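Local coordinates for probable TonB-dependent siderophore receptor PiuA (Acinetobacter baumannii, PDB 5FP1), which probably binds iron-chelating siderophores, possibly ferric enterobactin, at the outer membrane and begins their uptake through a TonB-dependent beta-barrel, at residues 649-653 with 654-658. Numbering follows the deposited sequence.
Sequences KVYGD and VANTK
The carboxylate of Asp653 turns back into the loop to meet Thr657 and Lys658. OD2 takes the hydroxyl of Thr657 on its syn lone pair, with OD2 and Thr657 OG1 2.6 Å apart. OD1 receives two amides: Thr657 N, 2.9 Å from Asp653 OD1, arrives on the syn side near the carboxylate plane, whereas Lys658 N, 3.0 Å from Asp653 OD1, comes from above that plane. With chi1 at 62°, CG stands between the backbone N and the carbonyl carbon of Asp653, which carries the carboxylate to these donors; together they limit its rotation and would probably stabilise its negative charge. CB and CG of Lys658 lie against the carboxylate of Asp653, CB by OD1 and CG by OD2.

Asp653 O is also gripped twice. Asn656 N, 2.9 Å from Asp653 O, closes a type I turn over Asp653-Asn656, and Asn656 ND2, 3.0 Å from the same oxygen, meets it almost head-on, in line with the carbonyl bond. That bond lies in the amide plane, and the amide stacks on the Tyr651 ring with planes 10° apart. Asn656 CB adds a CH-pi contact, 3.9 Å from the centroid of the Tyr651 ring, while Lys649 NZ reaches Tyr651 OH at 2.8 Å.

Gly652 N donates to Lys658 O over 2.8 Å, nearly straight at 168°, tying the two ends of the loop together. Outward, Asn656 ND2 also bonds Gln617 O, and Lys658 NZ bonds Ser699 OG. Residues 652-658 form the hairpin connection between the antiparallel barrel strands 638-651 and 659-673, with the loop around Asn616 and Gln617, which precedes strand 624-635, packed against it.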
ATOM      1  N   LYS A 649      -5.218  -6.357  18.625  1.00 20.51           N
ATOM      2  CA  LYS A 649      -6.485  -6.457  17.909  1.00 22.85           C
ATOM      3  C   LYS A 649      -6.804  -5.238  17.058  1.00 19.76           C
ATOM      4  O   LYS A 649      -6.354  -4.117  17.334  1.00 20.43           O
ATOM      5  CB  LYS A 649      -7.617  -6.749  18.883  1.00 26.64           C
ATOM      6  CG  LYS A 649      -7.979  -5.637  19.815  1.00 29.72           C
ATOM      7  CD  LYS A 649      -9.301  -6.001  20.487  1.00 40.26           C
ATOM      8  CE  LYS A 649      -9.607  -5.089  21.650  1.00 53.85           C
ATOM      9  NZ  LYS A 649     -10.964  -5.375  22.191  1.00 72.22           N
ATOM     10  N   VAL A 650      -7.556  -5.464  15.983  1.00 17.28           N
ATOM     11  CA  VAL A 650      -7.902  -4.389  15.065  1.00 19.46           C
ATOM     12  C   VAL A 650      -9.390  -4.390  14.872  1.00 19.95           C
ATOM     13  O   VAL A 650      -9.959  -5.447  14.563  1.00 22.09           O
ATOM     14  CB  VAL A 650      -7.197  -4.565  13.702  1.00 17.61           C
ATOM     15  CG1 VAL A 650      -7.734  -3.588  12.671  1.00 19.97           C
ATOM     16  CG2 VAL A 650      -5.695  -4.368  13.876  1.00 20.32           C
ATOM     17  N   TYR A 651     -10.023  -3.226  15.035  1.00 17.40           N
ATOM     18  CA  TYR A 651     -11.453  -3.086  14.729  1.00 17.94           C
ATOM     19  C   TYR A 651     -11.705  -2.826  13.253  1.00 18.48           C
ATOM     20  O   TYR A 651     -10.968  -2.092  12.595  1.00 19.55           O
ATOM     21  CB  TYR A 651     -12.101  -1.976  15.546  1.00 18.37           C
ATOM     22  CG  TYR A 651     -12.215  -2.319  17.024  1.00 20.91           C
ATOM     23  CD1 TYR A 651     -13.204  -3.172  17.478  1.00 22.07           C
ATOM     24  CD2 TYR A 651     -11.311  -1.814  17.951  1.00 22.15           C
ATOM     25  CE1 TYR A 651     -13.289  -3.532  18.818  1.00 23.86           C
ATOM     26  CE2 TYR A 651     -11.426  -2.118  19.304  1.00 27.25           C
ATOM     27  CZ  TYR A 651     -12.413  -2.979  19.730  1.00 27.42           C
ATOM     28  OH  TYR A 651     -12.519  -3.314  21.073  1.00 30.33           O
ATOM     29  N   GLY A 652     -12.798  -3.381  12.759  1.00 17.08           N
ATOM     30  CA  GLY A 652     -13.275  -3.060  11.436  1.00 17.16           C
ATOM     31  C   GLY A 652     -14.223  -1.885  11.400  1.00 21.34           C
ATOM     32  O   GLY A 652     -14.277  -1.172  10.400  1.00 18.44           O
ATOM     33  N   ASP A 653     -14.975  -1.667  12.475  1.00 17.21           N
ATOM     34  CA  ASP A 653     -16.051  -0.689  12.412  1.00 17.39           C
ATOM     35  C   ASP A 653     -15.971   0.464  13.448  1.00 17.93           C
ATOM     36  O   ASP A 653     -15.359   0.334  14.495  1.00 18.80           O
ATOM     37  CB  ASP A 653     -17.402  -1.400  12.540  1.00 18.86           C
ATOM     38  CG  ASP A 653     -17.565  -2.132  13.862  1.00 20.18           C
ATOM     39  OD1 ASP A 653     -16.548  -2.494  14.519  1.00 21.17           O
ATOM     40  OD2 ASP A 653     -18.735  -2.388  14.236  1.00 21.38           O
ATOM     41  N   VAL A 654     -16.625   1.572  13.099  1.00 19.12           N
ATOM     42  CA  VAL A 654     -16.758   2.752  13.938  1.00 22.60           C
ATOM     43  C   VAL A 654     -17.388   2.375  15.270  1.00 20.86           C
ATOM     44  O   VAL A 654     -16.948   2.827  16.335  1.00 19.97           O
ATOM     45  CB  VAL A 654     -17.578   3.840  13.198  1.00 22.08           C
ATOM     46  CG1 VAL A 654     -18.064   4.916  14.159  1.00 23.02           C
ATOM     47  CG2 VAL A 654     -16.720   4.457  12.099  1.00 24.34           C
ATOM     48  N   ALA A 655     -18.351   1.467  15.228  1.00 19.94           N
ATOM     49  CA  ALA A 655     -19.032   1.043  16.445  1.00 20.80           C
ATOM     50  C   ALA A 655     -18.151   0.191  17.345  1.00 22.69           C
ATOM     51  O   ALA A 655     -18.519  -0.068  18.485  1.00 20.42           O
ATOM     52  CB  ALA A 655     -20.320   0.295  16.100  1.00 22.23           C
ATOM     53  N   ASN A 656     -17.021  -0.295  16.825  1.00 18.20           N
ATOM     54  CA  ASN A 656     -16.094  -1.131  17.569  1.00 18.40           C
ATOM     55  C   ASN A 656     -16.808  -2.420  18.067  1.00 20.26           C
ATOM     56  O   ASN A 656     -16.657  -2.805  19.224  1.00 20.03           O
ATOM     57  CB  ASN A 656     -15.459  -0.431  18.796  1.00 20.00           C
ATOM     58  CG  ASN A 656     -14.417   0.666  18.464  1.00 21.58           C
ATOM     59  OD1 ASN A 656     -13.829   1.228  19.388  1.00 19.82           O
ATOM     60  ND2 ASN A 656     -14.203   0.986  17.195  1.00 19.76           N
ATOM     61  N   THR A 657     -17.574  -3.066  17.197  1.00 20.21           N
ATOM     62  CA  THR A 657     -18.245  -4.335  17.512  1.00 21.20           C
ATOM     63  C   THR A 657     -17.762  -5.511  16.661  1.00 23.71           C
ATOM     64  O   THR A 657     -18.130  -6.659  16.909  1.00 19.01           O
ATOM     65  CB  THR A 657     -19.761  -4.216  17.274  1.00 24.50           C
ATOM     66  OG1 THR A 657     -20.033  -3.902  15.903  1.00 22.07           O
ATOM     67  CG2 THR A 657     -20.364  -3.136  18.146  1.00 24.78           C
ATOM     68  N   LYS A 658     -16.953  -5.207  15.648  1.00 18.35           N
ATOM     69  CA  LYS A 658     -16.400  -6.193  14.704  1.00 18.43           C
ATOM     70  C   LYS A 658     -14.897  -6.040  14.682  1.00 19.16           C
ATOM     71  O   LYS A 658     -14.364  -4.934  14.474  1.00 20.14           O
ATOM     72  CB  LYS A 658     -17.000  -5.961  13.324  1.00 19.76           C
ATOM     73  CG  LYS A 658     -18.522  -6.013  13.366  1.00 22.19           C
ATOM     74  CD  LYS A 658     -19.215  -5.682  12.054  1.00 20.81           C
ATOM     75  CE  LYS A 658     -20.700  -5.476  12.279  1.00 23.43           C
ATOM     76  NZ  LYS A 658     -21.434  -5.080  11.045  1.00 23.14           N
TER